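Local atomic coordinates of uncharacterized protein (Bacteroides ovatus, PDB entry 4DQA), a protein that is of unknown function but probably binds carbohydrate, pairing a BT_3987-like N-terminal domain with a concanavalin A-like lectin/glucanase domain. Residues S53-D56 against E57-K61; G238-N242 against G243-A247. All blocks are in the same frame, centred on the assembly; numbering follows the deposited sequence.

Contact 1. Residues S53-D56 against E57-K61; sequences SVVD and EYNAK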
# COMPACT_ATOMS: atom_id res chain seq x y z
N SER A 53 -20.93 -3.96 -13.34
CA SER A 53 -20.29 -4.83 -14.33
C SER A 53 -19.64 -4.04 -15.47
O SER A 53 -18.70 -4.54 -16.09
CB SER A 53 -21.26 -5.90 -14.90
OG SER A 53 -22.32 -5.31 -15.59
N VAL A 54 -20.11 -2.81 -15.73
CA VAL A 54 -19.47 -1.92 -16.68
C VAL A 54 -18.02 -1.62 -16.24
O VAL A 54 -17.09 -1.61 -17.05
CB VAL A 54 -20.32 -0.66 -16.78
CG1 VAL A 54 -19.59 0.48 -17.41
CG2 VAL A 54 -21.59 -0.99 -17.52
N VAL A 55 -17.81 -1.43 -14.94
CA VAL A 55 -16.47 -1.20 -14.42
C VAL A 55 -15.63 -2.47 -14.50
O VAL A 55 -14.46 -2.43 -14.82
CB VAL A 55 -16.53 -0.69 -12.97
CG1 VAL A 55 -15.15 -0.51 -12.38
CG2 VAL A 55 -17.31 0.62 -12.92
N ASP A 56 -16.25 -3.62 -14.26
CA ASP A 56 -15.54 -4.88 -14.40
C ASP A 56 -15.08 -5.10 -15.84
O ASP A 56 -13.96 -5.56 -16.07
CB ASP A 56 -16.41 -6.03 -13.91
CG ASP A 56 -16.89 -5.85 -12.47
OD1 ASP A 56 -16.14 -5.29 -11.65
OD2 ASP A 56 -18.01 -6.29 -12.16
N GLU A 57 -15.94 -4.79 -16.82
CA GLU A 57 -15.53 -4.93 -18.22
C GLU A 57 -14.37 -4.01 -18.56
O GLU A 57 -13.49 -4.39 -19.32
CB GLU A 57 -16.66 -4.63 -19.19
CG GLU A 57 -17.73 -5.65 -19.29
CD GLU A 57 -18.72 -5.29 -20.37
OE1 GLU A 57 -19.62 -4.47 -20.11
OE2 GLU A 57 -18.61 -5.84 -21.48
N TYR A 58 -14.41 -2.79 -18.04
CA TYR A 58 -13.35 -1.83 -18.28
C TYR A 58 -12.06 -2.36 -17.67
O TYR A 58 -11.00 -2.39 -18.31
CB TYR A 58 -13.74 -0.46 -17.67
CG TYR A 58 -12.80 0.66 -18.04
CD1 TYR A 58 -11.60 0.80 -17.41
CD2 TYR A 58 -13.18 1.60 -19.00
CE1 TYR A 58 -10.74 1.84 -17.74
CE2 TYR A 58 -12.32 2.65 -19.34
CZ TYR A 58 -11.12 2.75 -18.70
OH TYR A 58 -10.22 3.78 -19.01
N ASN A 59 -12.12 -2.81 -16.44
CA ASN A 59 -10.91 -3.29 -15.77
C ASN A 59 -10.36 -4.51 -16.49
O ASN A 59 -9.14 -4.68 -16.61
CB ASN A 59 -11.21 -3.62 -14.32
CG ASN A 59 -11.29 -2.38 -13.43
OD1 ASN A 59 -10.76 -1.32 -13.75
ND2 ASN A 59 -11.98 -2.53 -12.31
N ALA A 60 -11.23 -5.37 -17.00
CA ALA A 60 -10.75 -6.56 -17.72
C ALA A 60 -10.10 -6.17 -19.06
O ALA A 60 -9.09 -6.74 -19.47
CB ALA A 60 -11.88 -7.54 -17.91
N LYS A 61 -10.71 -5.23 -19.76
CA LYS A 61 -10.22 -4.78 -21.06
C LYS A 61 -8.85 -4.11 -20.96
O LYS A 61 -7.97 -4.30 -21.83
CB LYS A 61 -11.23 -3.82 -21.67
CG LYS A 61 -10.89 -3.31 -23.06
CD LYS A 61 -12.11 -2.59 -23.64
CE LYS A 61 -11.82 -2.03 -25.01
NZ LYS A 61 -13.01 -1.27 -25.52
O HOH W 1 -13.36 -5.04 -11.60
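Asn59 ND2 serves two acceptors: the backbone O of Tyr66 and a water, with 3.0 Å between Asn59 ND2 and the water oxygen. The same water donates to Asp56 OD1 over 2.8 Å, so a single bridge joins the side chains of Asp56 and Asn59, three residues apart on one helix. Asn59 CG stands anti to its own carbonyl carbon (chi1 -78°), which folds the amide back along the preceding turn; there ND2 passes 3.8 Å from Val55 CG1, the two side chains running side by side. With OD1 bonded to Thr64 OG1, both ends of the amide are engaged and its rotation is fixed. Beneath these side chains runs regular alpha-helical bonding: Asn59 N reaches Val55 O at 2.9 Å with an N-H...O angle of 164°, and Glu57, Tyr58 and Ala60 bond in the same way to Ser53, Val54 and Asp56. The CG of Glu57 rests 3.5 Å from Ser53 O on the more exposed side of the helix. Helix 52-62 lies against the six-stranded mixed sheet of the N-terminal domain, Val55 meeting Val110 and Pro112 of strand 107-117, Val54 touching Ile128 and Tyr130 of strand 128-135, and Tyr58 OH reaching Glu15 of strand 15-19.

Contact 2. Residues G238-N242 against G243-A247; sequences GIYVN and GEKWA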
# COMPACT_ATOMS: atom_id res chain seq x y z
N GLY A 238 15.86 -14.37 -1.03
CA GLY A 238 16.28 -13.13 -1.64
C GLY A 238 16.23 -11.95 -0.67
O GLY A 238 15.41 -11.94 0.26
N ILE A 239 17.10 -10.98 -0.90
CA ILE A 239 17.01 -9.68 -0.26
C ILE A 239 16.68 -8.68 -1.35
O ILE A 239 17.34 -8.62 -2.39
CB ILE A 239 18.35 -9.28 0.39
CG1 ILE A 239 18.66 -10.20 1.56
CG2 ILE A 239 18.31 -7.83 0.86
CD1 ILE A 239 20.03 -10.02 2.16
N TYR A 240 15.63 -7.89 -1.11
CA TYR A 240 15.10 -6.96 -2.07
C TYR A 240 15.15 -5.54 -1.52
O TYR A 240 14.84 -5.31 -0.36
CB TYR A 240 13.62 -7.31 -2.37
CG TYR A 240 13.40 -8.67 -2.99
CD1 TYR A 240 13.34 -9.80 -2.20
CD2 TYR A 240 13.21 -8.80 -4.35
CE1 TYR A 240 13.14 -11.05 -2.75
CE2 TYR A 240 13.00 -10.06 -4.91
CZ TYR A 240 12.96 -11.17 -4.09
OH TYR A 240 12.74 -12.43 -4.63
N VAL A 241 15.56 -4.60 -2.37
CA VAL A 241 15.60 -3.20 -2.01
C VAL A 241 14.79 -2.46 -3.07
O VAL A 241 15.10 -2.54 -4.25
CB VAL A 241 17.02 -2.67 -1.95
CG1 VAL A 241 17.04 -1.19 -1.64
CG2 VAL A 241 17.83 -3.44 -0.91
N ASN A 242 13.77 -1.74 -2.62
CA ASN A 242 12.88 -0.98 -3.52
C ASN A 242 12.32 -1.87 -4.60
O ASN A 242 12.20 -1.48 -5.76
CB ASN A 242 13.60 0.22 -4.11
CG ASN A 242 13.98 1.23 -3.06
OD1 ASN A 242 13.46 1.19 -1.91
ND2 ASN A 242 14.87 2.13 -3.40
N GLY A 243 12.02 -3.09 -4.20
CA GLY A 243 11.41 -4.06 -5.11
C GLY A 243 12.37 -4.78 -6.05
O GLY A 243 11.94 -5.65 -6.80
N GLU A 244 13.65 -4.41 -6.03
CA GLU A 244 14.67 -5.05 -6.86
C GLU A 244 15.46 -6.08 -6.06
O GLU A 244 15.89 -5.82 -4.94
CB GLU A 244 15.65 -4.03 -7.44
CG GLU A 244 15.05 -2.93 -8.32
CD GLU A 244 16.10 -1.93 -8.78
OE1 GLU A 244 17.08 -2.35 -9.43
OE2 GLU A 244 15.95 -0.72 -8.48
N LYS A 245 15.69 -7.26 -6.63
CA LYS A 245 16.46 -8.28 -5.92
C LYS A 245 17.93 -7.88 -5.93
O LYS A 245 18.53 -7.76 -7.01
CB LYS A 245 16.27 -9.66 -6.56
CG LYS A 245 16.90 -10.80 -5.77
CD LYS A 245 16.44 -12.18 -6.28
CE LYS A 245 17.07 -13.30 -5.47
NZ LYS A 245 16.68 -14.66 -5.96
N TRP A 246 18.50 -7.65 -4.75
CA TRP A 246 19.90 -7.21 -4.62
C TRP A 246 20.84 -8.35 -4.29
O TRP A 246 22.06 -8.24 -4.44
CB TRP A 246 20.03 -6.16 -3.52
CG TRP A 246 19.76 -4.75 -3.96
CD1 TRP A 246 18.95 -4.35 -4.97
CD2 TRP A 246 20.30 -3.55 -3.38
NE1 TRP A 246 18.95 -2.98 -5.07
CE2 TRP A 246 19.79 -2.46 -4.12
CE3 TRP A 246 21.19 -3.28 -2.32
CZ2 TRP A 246 20.11 -1.14 -3.84
CZ3 TRP A 246 21.50 -1.96 -2.04
CH2 TRP A 246 20.97 -0.90 -2.80
N ALA A 247 20.28 -9.45 -3.80
CA ALA A 247 21.08 -10.62 -3.49
C ALA A 247 20.19 -11.82 -3.30
O ALA A 247 19.00 -11.71 -2.99
CB ALA A 247 21.90 -10.39 -2.26
O HOH W 2 14.04 -14.74 -4.10
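A tight beta hairpin with a type I' turn from Val241 to Glu244 joins strands 236-241 and 244-250, and a classic beta bulge interrupts its ladder just beyond the turn. Val241 and Glu244 close the turn with reciprocal backbone bonds, Val241 N to Glu244 O at 2.9 Å and Glu244 N to Val241 O at 3.0 Å. Asn242 and Gly243 occupy its corners, both with positive phi. At the bulge, Ile239 O takes Trp246 N at 2.8 Å, almost straight on the carbonyl, and a weak second bond from Ala247 N; two residues thus face one.

The Trp246 indole lies flat over Val241. Val241 CB sits 3.6 Å from the centroid of the five-membered ring and 13° off its normal, a CH-pi contact, while CG2 approaches Trp246 CD2 to 3.5 Å and CG1 reaches toward the six-membered ring. On the other face of the hairpin, Lys245 puts its CG over one face of the Tyr240 ring, with CB 3.7 Å from Tyr240 CE2. With CG anti to the backbone N (chi1 -173°) and an extended chain beyond, the lysine crosses the ring at a slant, CD passing near Tyr240 OH, and a water links the two ends: it lies 2.7 Å from Tyr240 OH and accepts a weak bond from Lys245 NZ.

Strand 223-231 pairs with the far edge of strand 236-241, and Asn242 OD1 bonds to His225 N there. Ile239 and Val241 pack on Leu204 of strand 203-208, Lys216 makes a cation-pi contact with Trp246, and Tyr240 touches Glu295 and Leu298 of helix 295-300.

How the contacts relate
From the N terminus, the chain first meets contact 1 within helix 52-62, then passes out of the N-terminal domain and reaches contact 2 in the hairpin of strands 236-241 and 244-250. The two lie in series: the first is complete long before the second starts, with neither nesting nor crossing. Contact 1 spans successive turns of a single helix and closes no long loop; contact 2 closes only the short reversal between neighbouring strands. Their centres are 34 Å apart and their nearest atoms about 23 Å. Each belongs to its own family region, one within a helix that packs on the six-stranded sheet of the BT_3987-like region, the other adding a hairpin to the antiparallel sheet of the concanavalin A-like region.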